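Long-range contacts in phosphate-binding protein (Xanthomonas axonopodis pv. citri, PDB 5UB3), which probably serves as a periplasmic sensor of the phosphonate-binding family, paired with a diguanylate cyclase, and is seen here with bound chloride: residues A[2-7]-A[39-44]; A[82-87]-A[255-260]; A[106-111]-A[202-207]. All blocks are in the same frame, centred on the assembly; numbering follows the deposited sequence.

In the fold
From the N terminus, contact 1 closes first: residues 2-7, which carry the start of strand 4-8, are rejoined by residues 39-44 after a single helix, forming a beta-alpha-beta unit at one end of the molecule. Contact 2 opens later, at residues 82-87, and closes only at residues 255-260, where the last strand gives way to the C-terminal helix. Within that long loop contact 3 opens and closes, residues 106-111 meeting residues 202-207; it joins the loop between strands 92-100 and 115-118 to strand 200-205. Contacts 1 and 3 lie on opposite sides of the chain's centre, their own centres about 42 Å apart. Local, wide and enclosed closures together build an elongated periplasmic binding protein.

Contact 1. Residues A[2-7]-A[39-44]; sequences SSVLVL and RGEILM
Val-4 lays its CG2 methyl against the aliphatic part of Arg-39, with Val-4 CG2 3.6 Å from Arg-39 CG, the two side chains crossing at a slant. Beneath them runs the parallel strand pairing of a beta-alpha-beta unit, strand 4-8, helix 14-28, strand 39-42, in a periplasmic-binding-protein fold. It illustrates how such a unit divides its work: the backbones set the register, and the two faces of the strand pair pack against different surroundings. The short strand axes diverge by 26°. Leu-5 N donates to Arg-39 O, and Glu-41 N donates back to Leu-5 O at 3.0 Å. Two residues on, Leu-7 N reaches Glu-41 O at 2.9 Å, and Leu-43 N closes the series on Leu-7 O. Before the strand proper, a weak bond from Arg-39 N to Ser-3 O extends the pairing.

On the face carrying Val-4 and Val-6, charged chains cross beside apolar ones. Arg-39 bends at chi3 (65°), which turns its guanidinium toward Ser-3, just ahead of strand 4-7, so that Val-4 CG2 lies at the edge of this group and Ser-3 OG is 3.1 Å from Arg-39 NH1. Glu-41 runs extended beyond CG and brings OE1 to 3.9 Å from Val-4 CG1. Farther along, Val-6 and Leu-43 stand side by side.

The face with Leu-5, Leu-7 and Ile-42 is turned to the connecting helix, where Leu-21 and Leu-25 receive Ile-42 and Val-28 meets Leu-5; Trp-62 of the next strand touches both leucines. With chi1 and chi2 both near -60°, Ile-42 folds its CD1 toward its partner strand, and this methyl ends 4.0 Å from Leu-7 CD2.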
loop_
_atom_site.group_PDB
_atom_site.type_symbol
_atom_site.label_atom_id
_atom_site.label_comp_id
_atom_site.label_asym_id
_atom_site.label_seq_id
_atom_site.Cartn_x
_atom_site.Cartn_y
_atom_site.Cartn_z
ATOM N N SER A 2 11.387 -7.045 22.642
ATOM C CA SER A 2 12.529 -6.099 22.900
ATOM C C SER A 2 13.914 -6.711 22.971
ATOM O O SER A 2 14.865 -6.060 22.650
ATOM C CB SER A 2 12.329 -5.320 24.166
ATOM O OG SER A 2 13.193 -4.219 24.089
ATOM N N SER A 3 14.009 -7.941 23.425
ATOM C CA SER A 3 15.003 -8.899 22.926
ATOM C C SER A 3 14.582 -9.511 21.542
ATOM O O SER A 3 15.349 -10.146 20.833
ATOM C CB SER A 3 15.199 -9.967 24.013
ATOM O OG SER A 3 16.174 -10.883 23.608
ATOM N N VAL A 4 13.307 -9.351 21.199
ATOM C CA VAL A 4 12.767 -9.818 19.968
ATOM C C VAL A 4 12.491 -8.636 19.031
ATOM O O VAL A 4 11.996 -7.582 19.479
ATOM C CB VAL A 4 11.414 -10.514 20.211
ATOM C CG1 VAL A 4 10.936 -11.124 18.927
ATOM C CG2 VAL A 4 11.530 -11.569 21.315
ATOM N N LEU A 5 12.796 -8.836 17.745
ATOM C CA LEU A 5 12.367 -7.907 16.668
ATOM C C LEU A 5 11.217 -8.528 15.901
ATOM O O LEU A 5 11.343 -9.602 15.350
ATOM C CB LEU A 5 13.515 -7.610 15.699
ATOM C CG LEU A 5 13.219 -6.648 14.557
ATOM C CD1 LEU A 5 12.981 -5.273 15.151
ATOM C CD2 LEU A 5 14.371 -6.588 13.563
ATOM N N VAL A 6 10.092 -7.848 15.883
ATOM C CA VAL A 6 8.910 -8.349 15.208
ATOM C C VAL A 6 8.639 -7.563 13.912
ATOM O O VAL A 6 8.407 -6.358 13.960
ATOM C CB VAL A 6 7.661 -8.276 16.146
ATOM C CG1 VAL A 6 6.550 -9.042 15.478
ATOM C CG2 VAL A 6 7.986 -8.900 17.498
ATOM N N LEU A 7 8.646 -8.259 12.785
ATOM C CA LEU A 7 8.465 -7.647 11.468
ATOM C C LEU A 7 7.065 -7.996 11.061
ATOM O O LEU A 7 6.601 -9.140 11.250
ATOM C CB LEU A 7 9.450 -8.197 10.451
ATOM C CG LEU A 7 9.264 -8.032 8.931
ATOM C CD1 LEU A 7 9.227 -6.607 8.442
ATOM C CD2 LEU A 7 10.375 -8.794 8.240
ATOM N N ARG A 39 16.402 -12.428 18.658
ATOM C CA ARG A 39 15.520 -13.299 17.897
ATOM C C ARG A 39 14.525 -12.407 17.154
ATOM O O ARG A 39 14.367 -11.202 17.467
ATOM C CB ARG A 39 14.853 -14.341 18.803
ATOM C CG ARG A 39 13.984 -13.784 19.948
ATOM C CD ARG A 39 13.599 -14.846 21.026
ATOM N NE ARG A 39 14.818 -15.301 21.699
ATOM C CZ ARG A 39 15.412 -14.716 22.762
ATOM N NH1 ARG A 39 14.888 -13.663 23.407
ATOM N NH2 ARG A 39 16.565 -15.217 23.193
ATOM N N GLY A 40 13.919 -13.011 16.168
ATOM C CA GLY A 40 12.917 -12.388 15.318
ATOM C C GLY A 40 11.608 -13.150 15.350
ATOM O O GLY A 40 11.619 -14.361 15.502
ATOM N N GLU A 41 10.513 -12.438 15.126
ATOM C CA GLU A 41 9.194 -13.017 14.875
ATOM C C GLU A 41 8.478 -12.253 13.769
ATOM O O GLU A 41 8.778 -11.094 13.518
ATOM C CB GLU A 41 8.335 -12.908 16.115
ATOM C CG GLU A 41 8.622 -14.027 17.086
ATOM C CD GLU A 41 8.138 -13.780 18.477
ATOM O OE1 GLU A 41 7.439 -12.787 18.730
ATOM O OE2 GLU A 41 8.506 -14.609 19.325
ATOM N N ILE A 42 7.533 -12.908 13.125
ATOM C CA ILE A 42 6.685 -12.285 12.145
ATOM C C ILE A 42 5.280 -12.169 12.768
ATOM O O ILE A 42 4.775 -13.143 13.352
ATOM C CB ILE A 42 6.586 -13.151 10.863
ATOM C CG1 ILE A 42 7.985 -13.326 10.205
ATOM C CG2 ILE A 42 5.589 -12.577 9.861
ATOM C CD1 ILE A 42 8.629 -12.042 9.759
ATOM N N LEU A 43 4.648 -11.018 12.583
ATOM C CA LEU A 43 3.271 -10.795 13.024
ATOM C C LEU A 43 2.632 -9.832 12.043
ATOM O O LEU A 43 2.960 -8.658 11.982
ATOM C CB LEU A 43 3.177 -10.234 14.430
ATOM C CG LEU A 43 1.767 -10.089 15.027
ATOM C CD1 LEU A 43 0.940 -11.377 14.982
ATOM C CD2 LEU A 43 1.830 -9.610 16.442
ATOM N N MET A 44 1.692 -10.357 11.283
ATOM C CA MET A 44 0.997 -9.573 10.305
ATOM C C MET A 44 -0.374 -9.254 10.879
ATOM O O MET A 44 -0.758 -9.769 11.920
ATOM C CB MET A 44 0.904 -10.354 9.000
ATOM C CG MET A 44 2.210 -10.453 8.267
ATOM S SD MET A 44 2.120 -11.618 6.890
ATOM C CE MET A 44 2.326 -13.170 7.759
#

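Contact 2. Residues A[82-87]-A[255-260]; sequences LLMTER and RPLDPT
The guanidinium of Arg-255 has Met-84 CB over one face, 3.5 Å above its plane and displaced toward the rim, while a water bound to Thr-85 O sits in plane at its edge. This packing lies beside a pair in the antiparallel pairing of strands 79-87 and 251-255 of the periplasmic-binding-protein fold, a worked case of a strand pairing that ends as one chain turns away into a helix. Met-84 and Arg-255 form a hydrogen-bonded pair: Met-84 N gives to Arg-255 O at 2.7 Å, and Arg-255 N to Met-84 O at 2.8 Å. A second water joins Met-84 O to Arg-255 NH1, its bond to the arginine weak.

The side chain of Met-84 bends at chi2 (-56°) and chi3 (-61°), and its sulfur turns to Leu-257, SD lying 3.9 Å from Leu-257 CG with the chains nearly perpendicular. Leu-265 of helix 259-277 touches both residues. Strand 79-87 also carries a classic beta bulge, where Leu-82 and Leu-83 both pair opposite Glu-214 of strand 209-217. On the side of residues 255-260, a water links the backbones, donating to Leu-82 O at 2.9 Å and accepting from Leu-257 N at 2.7 Å.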
loop_
_atom_site.group_PDB
_atom_site.type_symbol
_atom_site.label_atom_id
_atom_site.label_comp_id
_atom_site.label_asym_id
_atom_site.label_seq_id
_atom_site.Cartn_x
_atom_site.Cartn_y
_atom_site.Cartn_z
ATOM N N LEU A 82 11.144 5.070 8.882
ATOM C CA LEU A 82 12.523 4.724 9.114
ATOM C C LEU A 82 13.340 5.001 7.860
ATOM O O LEU A 82 14.386 5.648 7.951
ATOM C CB LEU A 82 12.625 3.236 9.393
ATOM C CG LEU A 82 14.027 2.716 9.729
ATOM C CD1 LEU A 82 14.275 2.934 11.181
ATOM C CD2 LEU A 82 14.116 1.244 9.394
ATOM N N LEU A 83 12.882 4.451 6.731
ATOM C CA LEU A 83 13.566 4.470 5.429
ATOM C C LEU A 83 12.536 4.548 4.336
ATOM O O LEU A 83 11.449 4.025 4.501
ATOM C CB LEU A 83 14.391 3.185 5.194
ATOM C CG LEU A 83 15.667 3.044 6.004
ATOM C CD1 LEU A 83 16.269 1.663 5.863
ATOM C CD2 LEU A 83 16.639 4.159 5.638
ATOM N N MET A 84 12.818 5.247 3.246
ATOM C CA MET A 84 11.999 5.156 2.045
ATOM C C MET A 84 12.447 3.922 1.288
ATOM O O MET A 84 13.619 3.589 1.271
ATOM C CB MET A 84 12.105 6.405 1.149
ATOM C CG MET A 84 11.728 7.678 1.830
ATOM S SD MET A 84 10.086 7.716 2.555
ATOM C CE MET A 84 9.087 7.456 1.062
ATOM N N THR A 85 11.493 3.225 0.689
ATOM C CA THR A 85 11.704 1.918 0.122
ATOM C C THR A 85 11.405 1.947 -1.359
ATOM O O THR A 85 10.374 2.486 -1.799
ATOM C CB THR A 85 10.864 0.850 0.856
ATOM O OG1 THR A 85 11.146 0.987 2.246
ATOM C CG2 THR A 85 11.125 -0.552 0.389
ATOM N N GLU A 86 12.320 1.331 -2.112
ATOM C CA GLU A 86 12.201 1.223 -3.567
ATOM C C GLU A 86 11.869 -0.211 -3.838
ATOM O O GLU A 86 12.578 -1.134 -3.388
ATOM C CB GLU A 86 13.557 1.587 -4.195
ATOM C CG GLU A 86 13.514 1.700 -5.695
ATOM C CD GLU A 86 14.926 1.850 -6.243
ATOM O OE1 GLU A 86 15.464 2.993 -6.156
ATOM O OE2 GLU A 86 15.444 0.795 -6.694
ATOM N N ARG A 87 10.794 -0.423 -4.570
ATOM C CA ARG A 87 10.379 -1.739 -4.962
ATOM C C ARG A 87 10.349 -1.882 -6.491
ATOM O O ARG A 87 9.876 -1.006 -7.227
ATOM C CB ARG A 87 9.004 -2.039 -4.379
ATOM C CG ARG A 87 8.966 -2.151 -2.858
ATOM C CD ARG A 87 7.577 -2.428 -2.357
ATOM N NE ARG A 87 7.523 -2.509 -0.898
ATOM C CZ ARG A 87 6.394 -2.599 -0.191
ATOM N NH1 ARG A 87 5.164 -2.626 -0.785
ATOM N NH2 ARG A 87 6.518 -2.663 1.139
ATOM N N ARG A 255 16.338 4.121 1.210
ATOM C CA ARG A 255 17.073 5.308 1.375
ATOM C C ARG A 255 16.581 6.172 2.533
ATOM O O ARG A 255 15.436 6.006 3.016
ATOM C CB ARG A 255 17.173 6.022 0.032
ATOM C CG ARG A 255 15.992 6.790 -0.363
ATOM C CD ARG A 255 15.996 7.235 -1.858
ATOM N NE ARG A 255 14.740 7.999 -1.851
ATOM C CZ ARG A 255 13.494 7.535 -2.052
ATOM N NH1 ARG A 255 13.224 6.268 -2.476
ATOM N NH2 ARG A 255 12.491 8.402 -1.849
ATOM N N PRO A 256 17.494 7.007 3.067
ATOM C CA PRO A 256 17.143 7.825 4.179
ATOM C C PRO A 256 16.000 8.774 3.801
ATOM O O PRO A 256 15.860 9.191 2.633
ATOM C CB PRO A 256 18.409 8.663 4.413
ATOM C CG PRO A 256 19.491 7.928 3.787
ATOM C CD PRO A 256 18.896 7.207 2.645
ATOM N N LEU A 257 15.218 9.115 4.778
ATOM C CA LEU A 257 14.264 10.148 4.598
ATOM C C LEU A 257 15.044 11.438 4.427
ATOM O O LEU A 257 16.169 11.582 4.923
ATOM C CB LEU A 257 13.321 10.270 5.762
ATOM C CG LEU A 257 12.156 9.250 5.511
ATOM C CD1 LEU A 257 12.454 7.931 6.167
ATOM C CD2 LEU A 257 10.851 9.787 5.976
ATOM N N ASP A 258 14.408 12.351 3.731
ATOM C CA ASP A 258 15.025 13.619 3.367
ATOM C C ASP A 258 13.897 14.640 3.240
ATOM O O ASP A 258 12.704 14.286 3.438
ATOM C CB ASP A 258 15.948 13.460 2.150
ATOM C CG ASP A 258 15.220 13.104 0.861
ATOM O OD1 ASP A 258 14.126 13.636 0.621
ATOM O OD2 ASP A 258 15.787 12.314 0.073
ATOM N N PRO A 259 14.249 15.918 3.016
ATOM C CA PRO A 259 13.154 16.863 3.143
ATOM C C PRO A 259 12.083 16.614 2.070
ATOM O O PRO A 259 10.901 16.817 2.349
ATOM C CB PRO A 259 13.849 18.224 3.023
ATOM C CG PRO A 259 15.205 17.939 3.549
ATOM C CD PRO A 259 15.533 16.628 2.890
ATOM N N THR A 260 12.460 16.130 0.906
ATOM C CA THR A 260 11.485 15.849 -0.149
ATOM C C THR A 260 10.529 14.718 0.232
ATOM O O THR A 260 9.315 14.871 0.174
ATOM C CB THR A 260 12.204 15.539 -1.445
ATOM O OG1 THR A 260 12.943 16.710 -1.835
ATOM C CG2 THR A 260 11.248 15.150 -2.567
HETATM O O HOH W 1 15.700 8.167 7.289
HETATM O O HOH W 2 14.518 3.968 -1.588
HETATM O O HOH W 3 9.980 5.002 -2.381
#

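Contact 3. Residues A[106-111]-A[202-207]; sequences HSLSQL and IVHRTA
Leu-108 and His-204 make the apolar part of the contact, a CH-pi interaction in which Leu-108 CD2 stands 4.1 Å from the centroid of the imidazole, only 9° off the ring normal. The same side chain reaches the ring a second time near its base, where Leu-108 CB is 3.6 Å from His-204 ND1. With CG anti to the backbone nitrogen (chi1 -175°), His-204 extends its ring across to the leucine. Val-203 adds a looser touch, its CB 3.9 Å from His-106 O.

Polar links between the segments pass through water. One molecule accepts from Leu-108 N at 2.8 Å, donates to Val-203 O at 2.9 Å, and lies in the plane of the His-204 ring, 2.8 Å from ND1.

Val-203 and His-204 both lie opposite Phe-97 in the backbone pairing, a classic beta bulge between antiparallel strands 200-205 and 92-100. The bulge brings two successive side chains toward the loop, so this piece of the periplasmic-binding-protein fold shows how an irregular strand can meet a turn without pairing with it.

Hydrogen bonds within residues 106-111 shape that turn: His-106 N donates to Gln-110 OE1 at 2.6 Å, and Leu-111 N to Leu-108 O. At the far side of the His-204 ring, NE2 is hydrogen-bonded to Glu-133 OE2 of helix 124-136, so a partner at each ring nitrogen probably fixes the ring's rotation.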
loop_
_atom_site.group_PDB
_atom_site.type_symbol
_atom_site.label_atom_id
_atom_site.label_comp_id
_atom_site.label_asym_id
_atom_site.label_seq_id
_atom_site.Cartn_x
_atom_site.Cartn_y
_atom_site.Cartn_z
ATOM N N HIS A 106 -14.865 8.305 -20.537
ATOM C CA HIS A 106 -13.568 8.762 -21.029
ATOM C C HIS A 106 -12.730 9.575 -20.063
ATOM O O HIS A 106 -11.585 9.829 -20.351
ATOM C CB HIS A 106 -13.741 9.515 -22.346
ATOM C CG HIS A 106 -14.116 8.596 -23.448
ATOM N ND1 HIS A 106 -15.426 8.201 -23.660
ATOM C CD2 HIS A 106 -13.353 7.876 -24.302
ATOM C CE1 HIS A 106 -15.458 7.330 -24.651
ATOM N NE2 HIS A 106 -14.213 7.103 -25.044
ATOM N N SER A 107 -13.279 9.939 -18.911
ATOM C CA SER A 107 -12.557 10.801 -18.020
ATOM C C SER A 107 -13.022 10.479 -16.633
ATOM O O SER A 107 -14.111 9.965 -16.446
ATOM C CB SER A 107 -12.887 12.282 -18.309
ATOM O OG SER A 107 -14.237 12.527 -18.002
ATOM N N LEU A 108 -12.258 10.918 -15.663
ATOM C CA LEU A 108 -12.704 10.816 -14.264
ATOM C C LEU A 108 -14.085 11.406 -13.956
ATOM O O LEU A 108 -14.895 10.794 -13.184
ATOM C CB LEU A 108 -11.656 11.451 -13.328
ATOM C CG LEU A 108 -11.855 11.031 -11.871
ATOM C CD1 LEU A 108 -11.424 9.592 -11.590
ATOM C CD2 LEU A 108 -11.128 12.084 -11.042
ATOM N N SER A 109 -14.347 12.603 -14.489
ATOM C CA SER A 109 -15.640 13.297 -14.265
ATOM C C SER A 109 -16.812 12.437 -14.665
ATOM O O SER A 109 -17.830 12.407 -13.992
ATOM C CB SER A 109 -15.685 14.614 -15.073
ATOM O OG SER A 109 -14.553 15.474 -14.757
ATOM N N GLN A 110 -16.653 11.670 -15.729
ATOM C CA GLN A 110 -17.725 10.723 -16.173
ATOM C C GLN A 110 -17.909 9.482 -15.319
ATOM O O GLN A 110 -18.752 8.618 -15.648
ATOM C CB GLN A 110 -17.480 10.315 -17.617
ATOM C CG GLN A 110 -17.575 11.503 -18.561
ATOM C CD GLN A 110 -17.107 11.168 -19.971
ATOM O OE1 GLN A 110 -16.846 10.029 -20.294
ATOM N NE2 GLN A 110 -17.026 12.184 -20.820
ATOM N N LEU A 111 -17.171 9.379 -14.204
ATOM C CA LEU A 111 -17.516 8.390 -13.184
ATOM C C LEU A 111 -18.897 8.608 -12.543
ATOM O O LEU A 111 -19.476 7.651 -12.004
ATOM C CB LEU A 111 -16.513 8.366 -12.035
ATOM C CG LEU A 111 -15.563 7.211 -12.046
ATOM C CD1 LEU A 111 -14.611 7.379 -13.241
ATOM C CD2 LEU A 111 -14.819 7.241 -10.727
ATOM N N ILE A 202 -7.209 3.168 -20.050
ATOM C CA ILE A 202 -6.960 4.067 -18.915
ATOM C C ILE A 202 -7.674 5.406 -19.096
ATOM O O ILE A 202 -7.522 6.058 -20.111
ATOM C CB ILE A 202 -5.460 4.254 -18.701
ATOM C CG1 ILE A 202 -4.827 2.876 -18.387
ATOM C CG2 ILE A 202 -5.214 5.255 -17.601
ATOM C CD1 ILE A 202 -3.359 2.855 -18.697
ATOM N N VAL A 203 -8.494 5.802 -18.120
ATOM C CA VAL A 203 -9.219 7.065 -18.210
ATOM C C VAL A 203 -8.674 8.191 -17.335
ATOM O O VAL A 203 -9.046 9.336 -17.532
ATOM C CB VAL A 203 -10.764 6.884 -18.007
ATOM C CG1 VAL A 203 -11.290 6.005 -19.112
ATOM C CG2 VAL A 203 -11.127 6.340 -16.633
ATOM N N HIS A 204 -7.803 7.884 -16.377
ATOM C CA HIS A 204 -7.298 8.912 -15.508
ATOM C C HIS A 204 -6.077 8.391 -14.778
ATOM O O HIS A 204 -5.981 7.185 -14.451
ATOM C CB HIS A 204 -8.336 9.292 -14.496
ATOM C CG HIS A 204 -7.927 10.437 -13.639
ATOM N ND1 HIS A 204 -8.089 11.748 -14.034
ATOM C CD2 HIS A 204 -7.288 10.479 -12.442
ATOM C CE1 HIS A 204 -7.629 12.550 -13.090
ATOM N NE2 HIS A 204 -7.109 11.808 -12.130
ATOM N N ARG A 205 -5.185 9.309 -14.479
ATOM C CA ARG A 205 -3.975 8.984 -13.699
ATOM C C ARG A 205 -3.849 9.975 -12.585
ATOM O O ARG A 205 -4.053 11.141 -12.844
ATOM C CB ARG A 205 -2.710 9.057 -14.612
ATOM C CG ARG A 205 -2.643 7.961 -15.652
ATOM C CD ARG A 205 -1.380 8.020 -16.505
ATOM N NE ARG A 205 -1.299 6.855 -17.408
ATOM C CZ ARG A 205 -0.461 5.795 -17.296
ATOM N NH1 ARG A 205 0.449 5.695 -16.339
ATOM N NH2 ARG A 205 -0.491 4.812 -18.209
ATOM N N THR A 206 -3.494 9.527 -11.364
ATOM C CA THR A 206 -3.198 10.429 -10.290
ATOM C C THR A 206 -1.740 10.845 -10.357
ATOM O O THR A 206 -0.960 10.291 -11.131
ATOM C CB THR A 206 -3.481 9.812 -8.890
ATOM O OG1 THR A 206 -2.510 8.807 -8.578
ATOM C CG2 THR A 206 -4.908 9.205 -8.834
ATOM N N ALA A 207 -1.404 11.796 -9.503
ATOM C CA ALA A 207 0.007 12.243 -9.317
ATOM C C ALA A 207 0.747 11.123 -8.630
ATOM O O ALA A 207 0.130 10.350 -7.875
ATOM C CB ALA A 207 0.065 13.521 -8.452
HETATM O O HOH W 4 -9.664 11.887 -16.309
#